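Local coordinates for general stress protein 26 (Bacillus anthracis, PDB 3EC6) that is of unknown function but binds flavin-adenine dinucleotide and has the fold of the pyridoxamine 5'-phosphate oxidase family, at residues K51-I56 with V114-N119. Numbering follows the deposited sequence. Where two conformers were deposited one is given.
Sequences KKITDI and VLIKIN. With FAD (flavin-adenine dinucleotide), chain B.
Ile116, on strand 113-126, meets the CD1 methyls of both Ile53 and Ile56 of helix 51-58. Its CB points at the helix. From there CG2 branches off to meet CD1 of Ile56 at 3.6 Å, while CG1 leads the other way and presses on CD1 of Ile53; at 3.5 Å this second pair is tighter than ordinary van der Waals contact. With chi2 extended (174°), CD1 of Ile116 touches both methyls, 3.7 Å from Ile53 CD1 and 3.9 Å from Ile56 CD1. Ile53 reaches this point through a bend at chi2 (-62°), which brings its CD1 nearer the strand than its CB direction suggests; the same methyl also touches CG2 of Val114. No hydrogen bond joins 51-56 to 114-119. Leu20 adds to the packing on Ile116, and Ile86 lies against both Ile53 and Val114.

The start of the helix faces the cofactor. Lys51 N gives a nearly straight hydrogen bond (169°) to FAD O1A at 2.7 Å, and Lys52 N a longer one, 3.2 Å, to O2P of the cofactor. The Lys52 side chain bends away from the strand, its amine going to Thr22, His29 and the carbonyl of Leu20. The chemistry is thus split: within the split beta-barrel characteristic of this flavin-binding family, hydrocarbon alone joins 51-56 to 114-119, while Lys52 and Asp55 make polar ties to strand 17-24, and the first backbone N-H groups of the helix hold the diphosphate, whose negative charge the helix dipole would probably favour.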
loop_
_atom_site.group_PDB
_atom_site.type_symbol
_atom_site.label_atom_id
_atom_site.label_comp_id
_atom_site.label_asym_id
_atom_site.label_seq_id
_atom_site.Cartn_x
_atom_site.Cartn_y
_atom_site.Cartn_z
ATOM N N LYS A 51 -7.637 12.460 6.442
ATOM C CA LYS A 51 -8.167 11.288 7.116
ATOM C C LYS A 51 -7.040 10.415 7.661
ATOM O O LYS A 51 -7.231 9.761 8.649
ATOM C CB LYS A 51 -9.128 10.493 6.226
ATOM C CG LYS A 51 -10.478 11.164 6.013
ATOM C CD LYS A 51 -11.218 10.388 4.887
ATOM C CE LYS A 51 -12.301 11.217 4.199
ATOM N NZ LYS A 51 -13.408 11.524 5.140
ATOM N N LYS A 52 -5.862 10.442 7.034
ATOM C CA LYS A 52 -4.737 9.663 7.581
ATOM C C LYS A 52 -4.381 10.181 8.961
ATOM O O LYS A 52 -4.007 9.423 9.831
ATOM C CB LYS A 52 -3.498 9.755 6.693
ATOM C CG LYS A 52 -3.700 9.274 5.279
ATOM C CD LYS A 52 -4.130 7.795 5.232
ATOM C CE LYS A 52 -3.048 6.882 4.838
ATOM N NZ LYS A 52 -3.513 5.473 4.899
ATOM N N ILE A 53 -4.529 11.486 9.165
ATOM C CA ILE A 53 -4.291 12.034 10.486
ATOM C C ILE A 53 -5.339 11.548 11.468
ATOM O O ILE A 53 -5.001 11.178 12.576
ATOM C CB ILE A 53 -4.217 13.590 10.461
ATOM C CG1 ILE A 53 -3.133 14.128 9.492
ATOM C CG2 ILE A 53 -4.068 14.148 11.881
ATOM C CD1 ILE A 53 -1.722 13.743 9.783
ATOM N N THR A 54 -6.632 11.543 11.082
ATOM C CA THR A 54 -7.660 10.978 11.939
ATOM C C THR A 54 -7.442 9.491 12.239
ATOM O O THR A 54 -7.690 9.050 13.365
ATOM C CB THR A 54 -9.046 11.177 11.291
ATOM O OG1 THR A 54 -9.190 12.581 11.054
ATOM C CG2 THR A 54 -10.193 10.703 12.218
ATOM N N ASP A 55 -6.979 8.752 11.218
ATOM C CA ASP A 55 -6.685 7.312 11.377
ATOM C C ASP A 55 -5.680 7.185 12.503
ATOM O O ASP A 55 -5.916 6.424 13.461
ATOM C CB ASP A 55 -6.064 6.669 10.139
ATOM C CG ASP A 55 -6.996 6.573 8.980
ATOM O OD1 ASP A 55 -8.244 6.718 9.156
ATOM O OD2 ASP A 55 -6.482 6.334 7.882
ATOM N N ILE A 56 -4.575 7.937 12.350
ATOM C CA ILE A 56 -3.411 7.837 13.272
ATOM C C ILE A 56 -3.908 8.236 14.655
ATOM O O ILE A 56 -3.570 7.598 15.627
ATOM C CB ILE A 56 -2.148 8.603 12.761
ATOM C CG1 ILE A 56 -1.572 7.883 11.521
ATOM C CG2 ILE A 56 -1.038 8.808 13.848
ATOM C CD1 ILE A 56 -0.537 8.669 10.740
ATOM N N VAL A 114 1.390 19.764 8.313
ATOM C CA VAL A 114 1.979 19.040 9.454
ATOM C C VAL A 114 2.771 17.900 8.870
ATOM O O VAL A 114 2.622 17.535 7.682
ATOM C CB VAL A 114 0.901 18.467 10.414
ATOM C CG1 VAL A 114 0.105 19.616 11.037
ATOM C CG2 VAL A 114 -0.054 17.489 9.677
ATOM N N LEU A 115 3.606 17.317 9.713
ATOM C CA LEU A 115 4.330 16.098 9.340
ATOM C C LEU A 115 3.772 14.900 10.115
ATOM O O LEU A 115 3.489 14.989 11.309
ATOM C CB LEU A 115 5.832 16.224 9.647
ATOM C CG LEU A 115 6.601 17.237 8.795
ATOM C CD1 LEU A 115 7.965 17.489 9.466
ATOM C CD2 LEU A 115 6.752 16.760 7.362
ATOM N N ILE A 116 3.639 13.769 9.412
ATOM C CA ILE A 116 3.449 12.505 10.124
ATOM C C ILE A 116 4.849 11.907 10.351
ATOM O O ILE A 116 5.614 11.737 9.413
ATOM C CB ILE A 116 2.648 11.572 9.285
ATOM C CG1 ILE A 116 1.263 12.140 9.034
ATOM C CG2 ILE A 116 2.584 10.221 9.998
ATOM C CD1 ILE A 116 0.432 11.273 8.038
ATOM N N LYS A 117 5.185 11.651 11.623
ATOM C CA LYS A 117 6.477 11.141 12.033
ATOM C C LYS A 117 6.305 9.659 12.285
ATOM O O LYS A 117 5.434 9.237 13.036
ATOM C CB LYS A 117 6.911 11.833 13.338
ATOM C CG LYS A 117 8.150 11.184 13.930
ATOM C CD LYS A 117 8.639 12.010 15.112
ATOM C CE LYS A 117 9.801 11.349 15.823
ATOM N NZ LYS A 117 10.180 12.126 17.035
ATOM N N ILE A 118 7.118 8.821 11.662
ATOM C CA ILE A 118 6.948 7.364 11.822
ATOM C C ILE A 118 8.207 6.841 12.500
ATOM O O ILE A 118 9.319 6.880 11.928
ATOM C CB ILE A 118 6.770 6.677 10.452
ATOM C CG1 ILE A 118 5.481 7.125 9.831
ATOM C CG2 ILE A 118 6.683 5.133 10.649
ATOM C CD1 ILE A 118 5.448 6.971 8.375
ATOM N N ASN A 119 8.039 6.387 13.737
ATOM C CA ASN A 119 9.149 5.854 14.531
ATOM C C ASN A 119 9.205 4.367 14.299
ATOM O O ASN A 119 8.305 3.662 14.726
ATOM C CB ASN A 119 8.958 6.110 16.024
ATOM C CG ASN A 119 9.381 7.489 16.413
ATOM O OD1 ASN A 119 8.558 8.373 16.563
ATOM N ND2 ASN A 119 10.686 7.691 16.531
HETATM P PA FAD B . -8.310 12.420 2.433
HETATM O O1A FAD B . -8.402 12.929 3.864
HETATM O O2A FAD B . -8.271 13.524 1.393
HETATM O O5B FAD B . -9.628 11.540 2.012
HETATM C C5B FAD B . -9.560 10.855 0.783
HETATM C C4B FAD B . -9.765 9.406 1.173
HETATM O O4B FAD B . -11.148 9.234 1.549
HETATM C C3B FAD B . -9.447 8.498 -0.011
HETATM O O3B FAD B . -8.159 7.900 0.135
HETATM C C2B FAD B . -10.647 7.552 -0.037
HETATM O O2B FAD B . -10.365 6.372 0.698
HETATM C C1B FAD B . -11.771 8.314 0.668
HETATM N N9A FAD B . -12.607 9.065 -0.303
HETATM C C8A FAD B . -12.199 9.538 -1.530
HETATM N N7A FAD B . -13.244 10.160 -2.130
HETATM C C5A FAD B . -14.308 10.109 -1.306
HETATM C C6A FAD B . -15.605 10.597 -1.459
HETATM N N6A FAD B . -16.016 10.969 -2.681
HETATM N N1A FAD B . -16.509 10.377 -0.434
HETATM C C2A FAD B . -16.125 9.693 0.717
HETATM N N3A FAD B . -14.827 9.213 0.857
HETATM C C4A FAD B . -13.930 9.424 -0.148
HETATM N N1 FAD B . -0.794 13.625 -0.230
HETATM C C2 FAD B . -0.155 14.280 0.802
HETATM O O2 FAD B . -0.894 14.893 1.578
HETATM N N3 FAD B . 1.207 14.199 0.972
HETATM C C4 FAD B . 1.984 13.494 0.077
HETATM O O4 FAD B . 3.236 13.430 0.242
HETATM C C4X FAD B . 1.364 12.873 -1.026
HETATM N N5 FAD B . 2.147 12.178 -1.934
HETATM C C5X FAD B . 1.519 11.576 -3.017
HETATM C C6 FAD B . 2.345 10.899 -3.935
HETATM C C7 FAD B . 1.706 10.264 -5.004
HETATM C C7M FAD B . 2.578 9.541 -6.003
HETATM C C8 FAD B . 0.303 10.305 -5.154
HETATM C C8M FAD B . -0.417 9.601 -6.295
HETATM C C9 FAD B . -0.504 10.941 -4.202
HETATM C C9A FAD B . 0.117 11.601 -3.124
HETATM N N10 FAD B . -0.664 12.261 -2.182
HETATM C C10 FAD B . -0.025 12.924 -1.136
HETATM C "C1'" FAD B . -2.157 12.228 -2.161
HETATM C "C2'" FAD B . -2.741 11.161 -1.223
HETATM O "O2'" FAD B . -2.309 9.852 -1.603
HETATM C "C3'" FAD B . -4.264 11.198 -1.369
HETATM O "O3'" FAD B . -4.674 12.541 -1.055
HETATM C "C4'" FAD B . -4.946 10.202 -0.441
HETATM O "O4'" FAD B . -6.364 10.034 -0.766
HETATM C "C5'" FAD B . -4.817 10.662 1.022
HETATM O "O5'" FAD B . -5.516 9.748 1.854
HETATM P P FAD B . -6.355 10.433 3.048
HETATM O O1P FAD B . -7.289 9.424 3.707
HETATM O O2P FAD B . -5.491 11.256 3.962
HETATM O O3P FAD B . -7.161 11.416 2.074
#